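Local coordinates for periplasmic sugar-binding protein (Chloroflexus aurantiacus, PDB 4RXU) that binds D-glucose in the cleft between its two lobes and probably delivers it to an ABC-type sugar transporter, at residues W45-T50 / S355-A360; A140-Y145 / T275-E280; A279-V284 / S361-L366; T295-V300 / A350-S355. All blocks are in the same frame, centred on the assembly; numbering follows the deposited sequence.

Contact 1 (W45-T50 / S355-A360); sequences WIQDET and SGYYSA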
loop_
_atom_site.group_PDB
_atom_site.type_symbol
_atom_site.label_atom_id
_atom_site.label_comp_id
_atom_site.label_asym_id
_atom_site.label_seq_id
_atom_site.Cartn_x
_atom_site.Cartn_y
_atom_site.Cartn_z
ATOM N N TRP A 45 5.144 7.651 2.583
ATOM C CA TRP A 45 6.524 7.899 2.126
ATOM C C TRP A 45 7.363 8.679 3.123
ATOM O O TRP A 45 8.584 8.643 3.045
ATOM C CB TRP A 45 6.585 8.507 0.710
ATOM C CG TRP A 45 5.649 7.738 -0.145
ATOM C CD1 TRP A 45 4.480 8.178 -0.643
ATOM C CD2 TRP A 45 5.695 6.325 -0.414
ATOM N NE1 TRP A 45 3.795 7.143 -1.247
ATOM C CE2 TRP A 45 4.530 5.998 -1.119
ATOM C CE3 TRP A 45 6.620 5.316 -0.148
ATOM C CZ2 TRP A 45 4.249 4.707 -1.530
ATOM C CZ3 TRP A 45 6.345 4.041 -0.569
ATOM C CH2 TRP A 45 5.177 3.745 -1.251
ATOM N N ILE A 46 6.710 9.352 4.058
ATOM C CA ILE A 46 7.399 9.961 5.182
ATOM C C ILE A 46 8.021 8.877 6.070
ATOM O O ILE A 46 9.134 9.055 6.573
ATOM C CB ILE A 46 6.443 10.877 5.975
ATOM C CG1 ILE A 46 5.732 11.880 5.052
ATOM C CG2 ILE A 46 7.206 11.622 7.050
ATOM C CD1 ILE A 46 6.636 12.794 4.262
ATOM N N GLN A 47 7.324 7.750 6.236
ATOM C CA GLN A 47 7.895 6.628 6.985
ATOM C C GLN A 47 9.175 6.149 6.295
ATOM O O GLN A 47 10.240 6.029 6.915
ATOM C CB GLN A 47 6.924 5.472 7.126
ATOM C CG GLN A 47 5.647 5.749 7.912
ATOM C CD GLN A 47 5.041 4.448 8.412
ATOM O OE1 GLN A 47 5.732 3.633 9.057
ATOM N NE2 GLN A 47 3.768 4.227 8.109
ATOM N N ASP A 48 9.087 5.882 4.991
ATOM C CA ASP A 48 10.288 5.415 4.286
ATOM C C ASP A 48 11.413 6.442 4.320
ATOM O O ASP A 48 12.555 6.066 4.517
ATOM C CB ASP A 48 9.986 5.021 2.845
ATOM C CG ASP A 48 8.903 3.982 2.762
ATOM O OD1 ASP A 48 7.753 4.343 3.087
ATOM O OD2 ASP A 48 9.207 2.811 2.409
ATOM N N GLU A 49 11.100 7.720 4.127
ATOM C CA GLU A 49 12.116 8.778 4.233
ATOM C C GLU A 49 12.840 8.709 5.583
ATOM O O GLU A 49 14.063 8.685 5.641
ATOM C CB GLU A 49 11.500 10.175 4.050
ATOM C CG GLU A 49 12.522 11.297 4.070
ATOM C CD GLU A 49 11.876 12.656 4.071
ATOM O OE1 GLU A 49 10.761 12.779 4.620
ATOM O OE2 GLU A 49 12.482 13.601 3.541
ATOM N N THR A 50 12.061 8.644 6.649
ATOM C CA THR A 50 12.590 8.567 8.011
ATOM C C THR A 50 13.443 7.343 8.225
ATOM O O THR A 50 14.565 7.425 8.726
ATOM C CB THR A 50 11.444 8.576 9.041
ATOM O OG1 THR A 50 10.810 9.869 9.003
ATOM C CG2 THR A 50 11.992 8.238 10.478
ATOM N N SER A 355 8.471 -4.890 19.183
ATOM C CA SER A 355 9.313 -4.957 17.988
ATOM C C SER A 355 10.249 -3.752 17.822
ATOM O O SER A 355 11.106 -3.745 16.939
ATOM C CB SER A 355 8.429 -5.021 16.765
ATOM O OG SER A 355 7.706 -3.794 16.612
ATOM N N GLY A 356 10.051 -2.719 18.620
ATOM C CA GLY A 356 10.817 -1.489 18.479
ATOM C C GLY A 356 10.395 -0.519 17.398
ATOM O O GLY A 356 11.031 0.513 17.224
ATOM N N TYR A 357 9.319 -0.826 16.687
ATOM C CA TYR A 357 8.906 0.030 15.593
ATOM C C TYR A 357 8.561 1.430 16.082
ATOM O O TYR A 357 9.063 2.448 15.545
ATOM C CB TYR A 357 7.720 -0.578 14.854
ATOM C CG TYR A 357 7.520 -0.027 13.460
ATOM C CD1 TYR A 357 8.336 -0.431 12.436
ATOM C CD2 TYR A 357 6.523 0.910 13.177
ATOM C CE1 TYR A 357 8.193 0.061 11.142
ATOM C CE2 TYR A 357 6.344 1.372 11.887
ATOM C CZ TYR A 357 7.195 0.941 10.862
ATOM O OH TYR A 357 7.032 1.365 9.542
ATOM N N TYR A 358 7.747 1.467 17.133
ATOM C CA TYR A 358 7.361 2.714 17.776
ATOM C C TYR A 358 7.603 2.665 19.267
ATOM O O TYR A 358 7.514 1.615 19.867
ATOM C CB TYR A 358 5.876 3.020 17.590
ATOM C CG TYR A 358 5.407 3.279 16.173
ATOM C CD1 TYR A 358 6.126 4.091 15.317
ATOM C CD2 TYR A 358 4.226 2.748 15.715
ATOM C CE1 TYR A 358 5.676 4.370 14.041
ATOM C CE2 TYR A 358 3.774 3.020 14.418
ATOM C CZ TYR A 358 4.505 3.843 13.596
ATOM O OH TYR A 358 4.082 4.126 12.305
ATOM N N SER A 359 7.867 3.823 19.853
ATOM C CA SER A 359 7.864 3.949 21.305
ATOM C C SER A 359 6.431 3.960 21.831
ATOM O O SER A 359 5.531 4.573 21.241
ATOM C CB SER A 359 8.601 5.211 21.729
ATOM O OG SER A 359 8.409 5.475 23.120
ATOM N N ALA A 360 6.217 3.280 22.959
ATOM C CA ALA A 360 4.903 3.299 23.606
ATOM C C ALA A 360 4.431 4.725 23.916
ATOM O O ALA A 360 3.225 4.998 23.929
ATOM C CB ALA A 360 4.943 2.493 24.891
#
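The carbonyl oxygen OE1 of Gln47 takes the hydroxyl proton of Tyr357 in a short hydrogen bond, with OH and OE1 2.7 Å apart. The C=O...OH angle at OE1 is 157°, with OH tilted 21° from the carbonyl plane, while OE1 sits at the edge of the phenol ring. Amide and ring stand steeply against each other, their planes 70° apart. Gln47 spans the gap with a chain extended beyond CG, and Tyr357 reaches back to it with CG anti to the backbone N. Tyr358 stands beside Tyr357, with Tyr357 CD2 3.5 Å above the centre of the Tyr358 ring. The Tyr358 hydroxyl stays 3.7 Å from Gln47 OE1 and bonds to Ala279 O instead. The NE2 end of the same amide is held by Glu280 OE2 and Asp278 O, so both ends of Gln47 are engaged. Without the amide, as with an alanine here, the Tyr357 hydroxyl would probably lose its acceptor, and Glu280 OE2 and Asp278 O an N-H donor. Trp45, two residues earlier on helix 44-59, touches the bound glucose, and this bridge between opposing lobes is consistent with the closed, sugar-bound form of a periplasmic binding protein.

Contact 2 (A140-Y145 / T275-E280); sequences AQQAQY and TGQDAE. With BGC (beta-D-glucopyranose), chain C.
Gln142 on helix 135-148 and Thr275 cross at about a right angle, CB against CB at 3.9 Å. This is the place where the helix packs on the loop leaving strand 269-274, the edge strand of the four-stranded parallel sheet in a periplasmic binding protein fold; the same loop runs on into the sugar pocket. Thr275 turns its methyl to the helix backbone, CG2 lying 3.3 Å from Gln142 O, and its hydroxyl OG1 is taken up by Ala250 O. Gln142 sends its side chain along the loop, with CG anti to the carbonyl carbon (chi1 -69°) and the chain extended from there. That carries NE2 to the backbone of Gly276, where it donates to O at 3.1 Å. The bond is nearly straight at the hydrogen (173°), and the oxygen lies in the plane of the Gln142 amide. Seen from the acceptor, however, NE2 stands above the carbonyl plane, at 101° to the C=O bond. Beyond Gly276, Gln277 sets its CB 4.0 Å from Gln142 NE2, and its own amide bonds to Lys298 NZ and Pro251 O. One residue further, Asp278 grips the glucose with both carboxylate oxygens: O3 donates to OD1 at 2.5 Å, and O4 to OD2 at 2.5 Å.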
loop_
_atom_site.group_PDB
_atom_site.type_symbol
_atom_site.label_atom_id
_atom_site.label_comp_id
_atom_site.label_asym_id
_atom_site.label_seq_id
_atom_site.Cartn_x
_atom_site.Cartn_y
_atom_site.Cartn_z
ATOM N N ALA A 140 -5.617 -9.785 1.248
ATOM C CA ALA A 140 -6.208 -11.012 1.810
ATOM C C ALA A 140 -6.443 -10.834 3.301
ATOM O O ALA A 140 -7.514 -11.173 3.794
ATOM C CB ALA A 140 -5.337 -12.226 1.542
ATOM N N GLN A 141 -5.465 -10.276 4.010
ATOM C CA GLN A 141 -5.609 -10.078 5.441
ATOM C C GLN A 141 -6.688 -9.061 5.778
ATOM O O GLN A 141 -7.435 -9.209 6.737
ATOM C CB GLN A 141 -4.292 -9.669 6.069
ATOM C CG GLN A 141 -3.328 -10.825 6.203
ATOM C CD GLN A 141 -2.036 -10.417 6.895
ATOM O OE1 GLN A 141 -2.029 -9.510 7.696
ATOM N NE2 GLN A 141 -0.970 -11.108 6.612
ATOM N N GLN A 142 -6.769 -8.007 4.984
ATOM C CA GLN A 142 -7.832 -7.034 5.182
ATOM C C GLN A 142 -9.196 -7.717 5.049
ATOM O O GLN A 142 -10.078 -7.592 5.909
ATOM C CB GLN A 142 -7.693 -5.886 4.190
ATOM C CG GLN A 142 -6.489 -5.012 4.442
ATOM C CD GLN A 142 -6.265 -4.009 3.366
ATOM O OE1 GLN A 142 -6.645 -4.223 2.226
ATOM N NE2 GLN A 142 -5.639 -2.903 3.714
ATOM N N ALA A 143 -9.379 -8.407 3.936
ATOM C CA ALA A 143 -10.654 -9.083 3.709
ATOM C C ALA A 143 -10.962 -10.168 4.744
ATOM O O ALA A 143 -12.108 -10.314 5.188
ATOM C CB ALA A 143 -10.691 -9.671 2.313
ATOM N N GLN A 144 -9.941 -10.934 5.106
ATOM C CA GLN A 144 -10.114 -12.033 6.047
ATOM C C GLN A 144 -10.593 -11.508 7.409
ATOM O O GLN A 144 -11.446 -12.116 8.037
ATOM C CB GLN A 144 -8.832 -12.863 6.168
ATOM C CG GLN A 144 -9.049 -14.175 6.896
ATOM C CD GLN A 144 -9.949 -15.101 6.107
ATOM O OE1 GLN A 144 -9.651 -15.431 4.961
ATOM N NE2 GLN A 144 -11.063 -15.499 6.704
ATOM N N TYR A 145 -10.086 -10.350 7.822
ATOM C CA TYR A 145 -10.536 -9.719 9.059
ATOM C C TYR A 145 -12.046 -9.448 8.996
ATOM O O TYR A 145 -12.787 -9.763 9.927
ATOM C CB TYR A 145 -9.761 -8.421 9.367
ATOM C CG TYR A 145 -10.252 -7.809 10.649
ATOM C CD1 TYR A 145 -11.359 -6.961 10.644
ATOM C CD2 TYR A 145 -9.657 -8.117 11.863
ATOM C CE1 TYR A 145 -11.862 -6.423 11.815
ATOM C CE2 TYR A 145 -10.141 -7.582 13.047
ATOM C CZ TYR A 145 -11.235 -6.742 13.014
ATOM O OH TYR A 145 -11.725 -6.223 14.174
ATOM N N THR A 275 -10.888 -1.791 7.811
ATOM C CA THR A 275 -9.530 -2.258 7.607
ATOM C C THR A 275 -8.593 -1.094 7.339
ATOM O O THR A 275 -9.017 0.044 7.294
ATOM C CB THR A 275 -9.476 -3.266 6.441
ATOM O OG1 THR A 275 -9.848 -2.620 5.225
ATOM C CG2 THR A 275 -10.377 -4.422 6.704
ATOM N N GLY A 276 -7.307 -1.402 7.193
ATOM C CA GLY A 276 -6.296 -0.403 6.831
ATOM C C GLY A 276 -4.936 -1.043 6.635
ATOM O O GLY A 276 -4.805 -2.255 6.628
ATOM N N GLN A 277 -3.929 -0.211 6.413
ATOM C CA GLN A 277 -2.549 -0.666 6.397
ATOM C C GLN A 277 -1.606 0.515 6.557
ATOM O O GLN A 277 -1.982 1.640 6.258
ATOM C CB GLN A 277 -2.185 -1.401 5.100
ATOM C CG GLN A 277 -2.082 -0.506 3.881
ATOM C CD GLN A 277 -1.672 -1.286 2.653
ATOM O OE1 GLN A 277 -0.576 -1.848 2.593
ATOM N NE2 GLN A 277 -2.556 -1.337 1.673
ATOM N N ASP A 278 -0.406 0.178 7.037
ATOM C CA ASP A 278 0.786 1.046 7.175
ATOM C C ASP A 278 1.099 1.357 8.647
ATOM O O ASP A 278 2.178 1.857 8.953
ATOM C CB ASP A 278 0.663 2.380 6.431
ATOM C CG ASP A 278 0.601 2.237 4.903
ATOM O OD1 ASP A 278 0.904 1.160 4.340
ATOM O OD2 ASP A 278 0.281 3.265 4.268
ATOM N N ALA A 279 0.153 1.082 9.554
ATOM C CA ALA A 279 0.360 1.374 10.980
ATOM C C ALA A 279 0.784 2.830 11.197
ATOM O O ALA A 279 1.659 3.132 12.007
ATOM C CB ALA A 279 1.344 0.400 11.623
ATOM N N GLU A 280 0.117 3.738 10.497
ATOM C CA GLU A 280 0.301 5.159 10.758
ATOM C C GLU A 280 -0.098 5.439 12.214
ATOM O O GLU A 280 -1.049 4.866 12.727
ATOM C CB GLU A 280 -0.522 6.004 9.779
ATOM C CG GLU A 280 -0.036 5.881 8.313
ATOM C CD GLU A 280 1.320 6.530 8.016
ATOM O OE1 GLU A 280 1.780 7.390 8.806
ATOM O OE2 GLU A 280 1.927 6.187 6.974
HETATM C C2 BGC C . 1.864 1.552 -0.414
HETATM C C3 BGC C . 0.985 1.726 0.808
HETATM C C4 BGC C . 0.501 3.167 0.876
HETATM C C5 BGC C . -0.139 3.599 -0.444
HETATM C C6 BGC C . -0.490 5.069 -0.493
HETATM C C1 BGC C . 0.962 1.913 -1.582
HETATM O O1 BGC C . 1.524 1.589 -2.820
HETATM O O2 BGC C . 2.317 0.196 -0.485
HETATM O O3 BGC C . 1.755 1.387 1.957
HETATM O O4 BGC C . -0.533 3.253 1.876
HETATM O O5 BGC C . 0.726 3.321 -1.528
HETATM O O6 BGC C . 0.609 5.893 -0.095
#

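Contact 3 (A279-V284 / S361-L366); sequences AEKASV and SDFTNL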
loop_
_atom_site.group_PDB
_atom_site.type_symbol
_atom_site.label_atom_id
_atom_site.label_comp_id
_atom_site.label_asym_id
_atom_site.label_seq_id
_atom_site.Cartn_x
_atom_site.Cartn_y
_atom_site.Cartn_z
ATOM N N ALA A 279 0.153 1.082 9.554
ATOM C CA ALA A 279 0.360 1.374 10.980
ATOM C C ALA A 279 0.784 2.830 11.197
ATOM O O ALA A 279 1.659 3.132 12.007
ATOM C CB ALA A 279 1.344 0.400 11.623
ATOM N N GLU A 280 0.117 3.738 10.497
ATOM C CA GLU A 280 0.301 5.159 10.758
ATOM C C GLU A 280 -0.098 5.439 12.214
ATOM O O GLU A 280 -1.049 4.866 12.727
ATOM C CB GLU A 280 -0.522 6.004 9.779
ATOM C CG GLU A 280 -0.036 5.881 8.313
ATOM C CD GLU A 280 1.320 6.530 8.016
ATOM O OE1 GLU A 280 1.780 7.390 8.806
ATOM O OE2 GLU A 280 1.927 6.187 6.974
ATOM N N LYS A 281 0.621 6.348 12.864
ATOM C CA LYS A 281 0.408 6.615 14.286
ATOM C C LYS A 281 -1.044 6.961 14.589
ATOM O O LYS A 281 -1.612 6.460 15.556
ATOM C CB LYS A 281 1.376 7.684 14.792
ATOM C CG LYS A 281 2.813 7.181 14.798
ATOM C CD LYS A 281 3.797 8.219 15.298
ATOM C CE LYS A 281 5.230 7.752 15.242
ATOM N NZ LYS A 281 6.141 8.817 15.749
ATOM N N ALA A 282 -1.637 7.814 13.755
ATOM C CA ALA A 282 -3.006 8.257 14.005
ATOM C C ALA A 282 -3.956 7.087 13.906
ATOM O O ALA A 282 -4.980 7.067 14.588
ATOM C CB ALA A 282 -3.419 9.377 13.048
ATOM N N SER A 283 -3.643 6.117 13.048
ATOM C CA SER A 283 -4.494 4.921 12.981
ATOM C C SER A 283 -4.249 3.957 14.123
ATOM O O SER A 283 -5.172 3.259 14.547
ATOM C CB SER A 283 -4.363 4.169 11.644
ATOM O OG SER A 283 -5.105 4.820 10.642
ATOM N N VAL A 284 -3.009 3.869 14.593
ATOM C CA VAL A 284 -2.749 3.072 15.797
ATOM C C VAL A 284 -3.613 3.622 16.935
ATOM O O VAL A 284 -4.248 2.860 17.678
ATOM C CB VAL A 284 -1.261 3.076 16.182
ATOM C CG1 VAL A 284 -1.023 2.322 17.497
ATOM C CG2 VAL A 284 -0.451 2.418 15.077
ATOM N N SER A 361 5.384 5.621 24.177
ATOM C CA SER A 361 5.049 6.996 24.531
ATOM C C SER A 361 4.405 7.777 23.377
ATOM O O SER A 361 3.887 8.884 23.585
ATOM C CB SER A 361 6.282 7.744 25.009
ATOM O OG SER A 361 7.224 7.820 23.962
ATOM N N ASP A 362 4.419 7.206 22.168
ATOM C CA ASP A 362 3.746 7.831 21.027
ATOM C C ASP A 362 2.230 7.812 21.151
ATOM O O ASP A 362 1.548 8.504 20.396
ATOM C CB ASP A 362 4.040 7.081 19.732
ATOM C CG ASP A 362 5.495 7.138 19.299
ATOM O OD1 ASP A 362 6.335 7.833 19.931
ATOM O OD2 ASP A 362 5.799 6.436 18.295
ATOM N N PHE A 363 1.719 6.948 22.025
ATOM C CA PHE A 363 0.291 6.669 22.109
ATOM C C PHE A 363 -0.276 6.865 23.480
ATOM O O PHE A 363 0.439 6.788 24.480
ATOM C CB PHE A 363 0.024 5.232 21.662
ATOM C CG PHE A 363 0.613 4.936 20.301
ATOM C CD1 PHE A 363 0.105 5.567 19.189
ATOM C CD2 PHE A 363 1.739 4.154 20.154
ATOM C CE1 PHE A 363 0.667 5.366 17.937
ATOM C CE2 PHE A 363 2.312 3.953 18.913
ATOM C CZ PHE A 363 1.782 4.558 17.798
ATOM N N THR A 364 -1.578 7.085 23.506
ATOM C CA THR A 364 -2.309 7.135 24.759
ATOM C C THR A 364 -3.059 5.819 24.942
ATOM O O THR A 364 -3.714 5.264 24.021
ATOM C CB THR A 364 -3.243 8.353 24.855
ATOM O OG1 THR A 364 -4.244 8.271 23.853
ATOM C CG2 THR A 364 -2.449 9.633 24.635
ATOM N N ASN A 365 -2.934 5.285 26.145
ATOM C CA ASN A 365 -3.717 4.129 26.552
ATOM C C ASN A 365 -3.510 2.845 25.749
ATOM O O ASN A 365 -4.412 2.056 25.515
ATOM C CB ASN A 365 -5.195 4.442 26.641
ATOM C CG ASN A 365 -5.912 3.407 27.440
ATOM O OD1 ASN A 365 -5.387 2.919 28.451
ATOM N ND2 ASN A 365 -7.076 3.025 26.990
ATOM N N LEU A 366 -2.266 2.626 25.394
ATOM C CA LEU A 366 -1.876 1.432 24.695
ATOM C C LEU A 366 -2.102 0.227 25.617
ATOM O O LEU A 366 -1.575 0.193 26.726
ATOM C CB LEU A 366 -0.414 1.581 24.355
ATOM C CG LEU A 366 0.268 0.453 23.629
ATOM C CD1 LEU A 366 -0.354 0.261 22.267
ATOM C CD2 LEU A 366 1.713 0.878 23.521
#
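Phe363 lays one face of its ring on Val284, whose methyl CG1 stands 3.6 Å from the ring centroid and 17° off the normal, a CH-pi contact. The methyl is displaced toward the rim, and Val284 CB adds a close approach of 3.5 Å to CE1 of the ring. Against the opposite face lies CB of the preceding residue, Asp362, 3.6 Å above the ring plane and over its centre, so the phenyl is held flat between the two. At the ring edge, Lys281 O comes within 3.5 Å of Phe363 CE1, meeting the ring near its plane where the C-H points outward. This is how the C-terminal tail, running on past helix 348-354, fastens onto the first turn of helix 281-288, N-capped by Glu280; that helix follows strand 269-274, the edge strand of the parallel sheet in this periplasmic binding protein fold, and its Ile288 and Gln285 also touch the ring. Cutting the phenyl of Phe363 back to an alanine is likely to open a gap over Val284 CG1 and weaken the tail's apolar hold on this helix. Lys281 runs out from the same turn, extended through every torsion beyond CG, and crosses the phenyl at about a right angle. Its aliphatic part passes the ring, CB 4.0 Å from Phe363 CE1, before the ammonium meets the carboxylate of Asp362. That salt bridge is loose, with NZ 3.5 Å from OD2. Lys281 NZ also hydrogen-bonds a citrate, probably from the crystallisation liquor.

Contact 4 (T295-V300 / A350-S355); sequences TVFKDV and AALIDS. With BGC (beta-D-glucopyranose), chain C.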
loop_
_atom_site.group_PDB
_atom_site.type_symbol
_atom_site.label_atom_id
_atom_site.label_comp_id
_atom_site.label_asym_id
_atom_site.label_seq_id
_atom_site.Cartn_x
_atom_site.Cartn_y
_atom_site.Cartn_z
ATOM N N THR A 295 -5.102 -2.729 11.315
ATOM C CA THR A 295 -4.207 -2.272 10.272
ATOM C C THR A 295 -3.246 -3.414 9.926
ATOM O O THR A 295 -2.850 -4.205 10.776
ATOM C CB THR A 295 -3.418 -0.987 10.661
ATOM O OG1 THR A 295 -2.760 -0.432 9.510
ATOM C CG2 THR A 295 -2.388 -1.274 11.754
ATOM N N VAL A 296 -2.859 -3.478 8.663
ATOM C CA VAL A 296 -1.812 -4.382 8.225
ATOM C C VAL A 296 -0.463 -3.675 8.404
ATOM O O VAL A 296 -0.195 -2.638 7.795
ATOM C CB VAL A 296 -2.001 -4.922 6.797
ATOM C CG1 VAL A 296 -0.830 -5.820 6.446
ATOM C CG2 VAL A 296 -3.313 -5.701 6.693
ATOM N N PHE A 297 0.367 -4.237 9.283
ATOM C CA PHE A 297 1.676 -3.674 9.602
ATOM C C PHE A 297 2.675 -4.179 8.582
ATOM O O PHE A 297 2.829 -5.377 8.409
ATOM C CB PHE A 297 2.103 -4.120 11.005
ATOM C CG PHE A 297 3.543 -3.822 11.356
ATOM C CD1 PHE A 297 4.071 -2.546 11.173
ATOM C CD2 PHE A 297 4.371 -4.812 11.871
ATOM C CE1 PHE A 297 5.385 -2.277 11.502
ATOM C CE2 PHE A 297 5.693 -4.534 12.205
ATOM C CZ PHE A 297 6.194 -3.270 12.005
ATOM N N LYS A 298 3.345 -3.241 7.921
ATOM C CA LYS A 298 4.389 -3.507 6.937
ATOM C C LYS A 298 5.674 -2.870 7.466
ATOM O O LYS A 298 5.762 -1.646 7.550
ATOM C CB LYS A 298 3.988 -2.938 5.568
ATOM C CG LYS A 298 2.545 -3.258 5.169
ATOM C CD LYS A 298 2.224 -3.129 3.701
ATOM C CE LYS A 298 2.552 -1.754 3.170
ATOM N NZ LYS A 298 1.980 -1.613 1.800
ATOM N N ASP A 299 6.624 -3.694 7.901
ATOM C CA ASP A 299 7.776 -3.180 8.616
ATOM C C ASP A 299 8.719 -2.497 7.640
ATOM O O ASP A 299 9.541 -3.130 6.993
ATOM C CB ASP A 299 8.461 -4.311 9.400
ATOM C CG ASP A 299 9.468 -3.814 10.405
ATOM O OD1 ASP A 299 9.989 -2.679 10.238
ATOM O OD2 ASP A 299 9.734 -4.569 11.367
ATOM N N VAL A 300 8.564 -1.180 7.551
ATOM C CA VAL A 300 9.375 -0.351 6.665
ATOM C C VAL A 300 10.859 -0.437 6.987
ATOM O O VAL A 300 11.696 -0.233 6.115
ATOM C CB VAL A 300 8.852 1.113 6.662
ATOM C CG1 VAL A 300 9.749 2.012 5.820
ATOM C CG2 VAL A 300 7.427 1.184 6.124
ATOM N N ALA A 350 2.609 -6.063 21.067
ATOM C CA ALA A 350 3.619 -7.014 20.569
ATOM C C ALA A 350 4.138 -6.620 19.204
ATOM O O ALA A 350 5.338 -6.623 18.985
ATOM C CB ALA A 350 3.080 -8.425 20.522
ATOM N N ALA A 351 3.250 -6.232 18.298
ATOM C CA ALA A 351 3.661 -6.034 16.909
ATOM C C ALA A 351 4.443 -4.738 16.683
ATOM O O ALA A 351 5.372 -4.725 15.876
ATOM C CB ALA A 351 2.468 -6.081 15.979
ATOM N N LEU A 352 4.047 -3.663 17.368
ATOM C CA LEU A 352 4.567 -2.341 17.079
ATOM C C LEU A 352 5.505 -1.807 18.134
ATOM O O LEU A 352 6.348 -0.967 17.811
ATOM C CB LEU A 352 3.419 -1.352 16.868
ATOM C CG LEU A 352 2.438 -1.693 15.744
ATOM C CD1 LEU A 352 1.420 -0.570 15.624
ATOM C CD2 LEU A 352 3.173 -1.906 14.409
ATOM N N ILE A 353 5.326 -2.233 19.382
ATOM C CA ILE A 353 6.096 -1.674 20.491
ATOM C C ILE A 353 7.227 -2.621 20.895
ATOM O O ILE A 353 8.392 -2.218 20.950
ATOM C CB ILE A 353 5.191 -1.371 21.694
ATOM C CG1 ILE A 353 4.027 -0.447 21.311
ATOM C CG2 ILE A 353 6.015 -0.797 22.841
ATOM C CD1 ILE A 353 4.341 0.719 20.423
ATOM N N ASP A 354 6.902 -3.874 21.120
ATOM C CA ASP A 354 7.922 -4.865 21.527
ATOM C C ASP A 354 8.928 -5.112 20.402
ATOM O O ASP A 354 10.100 -5.455 20.637
ATOM C CB ASP A 354 7.247 -6.164 21.980
ATOM C CG ASP A 354 6.405 -5.982 23.231
ATOM O OD1 ASP A 354 6.598 -4.968 23.938
ATOM O OD2 ASP A 354 5.563 -6.870 23.505
ATOM N N SER A 355 8.471 -4.890 19.183
ATOM C CA SER A 355 9.313 -4.957 17.988
ATOM C C SER A 355 10.249 -3.752 17.822
ATOM O O SER A 355 11.106 -3.745 16.939
ATOM C CB SER A 355 8.429 -5.021 16.765
ATOM O OG SER A 355 7.706 -3.794 16.612
HETATM C C2 BGC C . 1.864 1.552 -0.414
HETATM C C3 BGC C . 0.985 1.726 0.808
HETATM C C4 BGC C . 0.501 3.167 0.876
HETATM C C5 BGC C . -0.139 3.599 -0.444
HETATM C C6 BGC C . -0.490 5.069 -0.493
HETATM C C1 BGC C . 0.962 1.913 -1.582
HETATM O O1 BGC C . 1.524 1.589 -2.820
HETATM O O2 BGC C . 2.317 0.196 -0.485
HETATM O O3 BGC C . 1.755 1.387 1.957
HETATM O O4 BGC C . -0.533 3.253 1.876
HETATM O O5 BGC C . 0.726 3.321 -1.528
HETATM O O6 BGC C . 0.609 5.893 -0.095
#
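Leu352 sets its CD2 methyl over one face of the Phe297 ring, 3.6 Å from the centroid and 19° off the normal. This CH-pi contact is offset toward the rim, and the nearest ring atom is Phe297 CD1, 3.4 Å from Leu352 CD2. The two side chains run antiparallel past one another, and only the CD2 branch of the leucine touches the ring. Ala351 O approaches obliquely, 3.7 Å from Phe297 CE2. On the ring's other face lies the backbone N of Asp299, 4.0 Å above the plane and also toward the rim. The ring is placed there because CG stands anti to the backbone N (chi1 169°), which swings it off the strand toward the helix. A further neighbour, Tyr357, meets the phenyl edge-to-face. Ala351 O is held in turn from its own segment: Ser355 OG donates to it at 2.6 Å from above the carbonyl plane, at the wider pi-type turn of 350-354. The next strand residue after Phe297 faces the sugar instead. Lys298, bent at its third torsion (chi3 -56°), delivers NZ to two glucose hydroxyls, 2.9 Å from O2 and 3.0 Å from O3, and Gln277 OE1 holds the same NZ. Asp299 then N-caps helix 300-315, its side chain bonding to a backbone N just beyond. Strand 295-298 pairs antiparallel with strand 332-343, whose Val343 packs on both Phe297 and Ala351; helix 348-354 covers Phe297 of strand 295-298, and helix 135-148 touches its neighbours Val296 and Lys298.

Overall arrangement
Contacts 2 and 4 meet at the glucose: their centres lie about 12 Å apart, and Asp278 N donates to Val296 O at 2.9 Å, tying the loop that carries Asp278 to the strand that carries Lys298. Contacts 1, 3 and 4 cluster on the same side of the chain's centre. Contact 1 is about 9 Å from contact 4, centre to centre, and shares Ser355 with it; Tyr358 N also bonds Leu352 O at 2.9 Å. Contact 3 packs onto contact 4 through Val284 CG2 and Leu352 CD1, 3.6 Å apart. Contacts 2 and 3 share Ala279 and Glu280, and Tyr358 OH of contact 1 bonds Ala279 O at 2.6 Å.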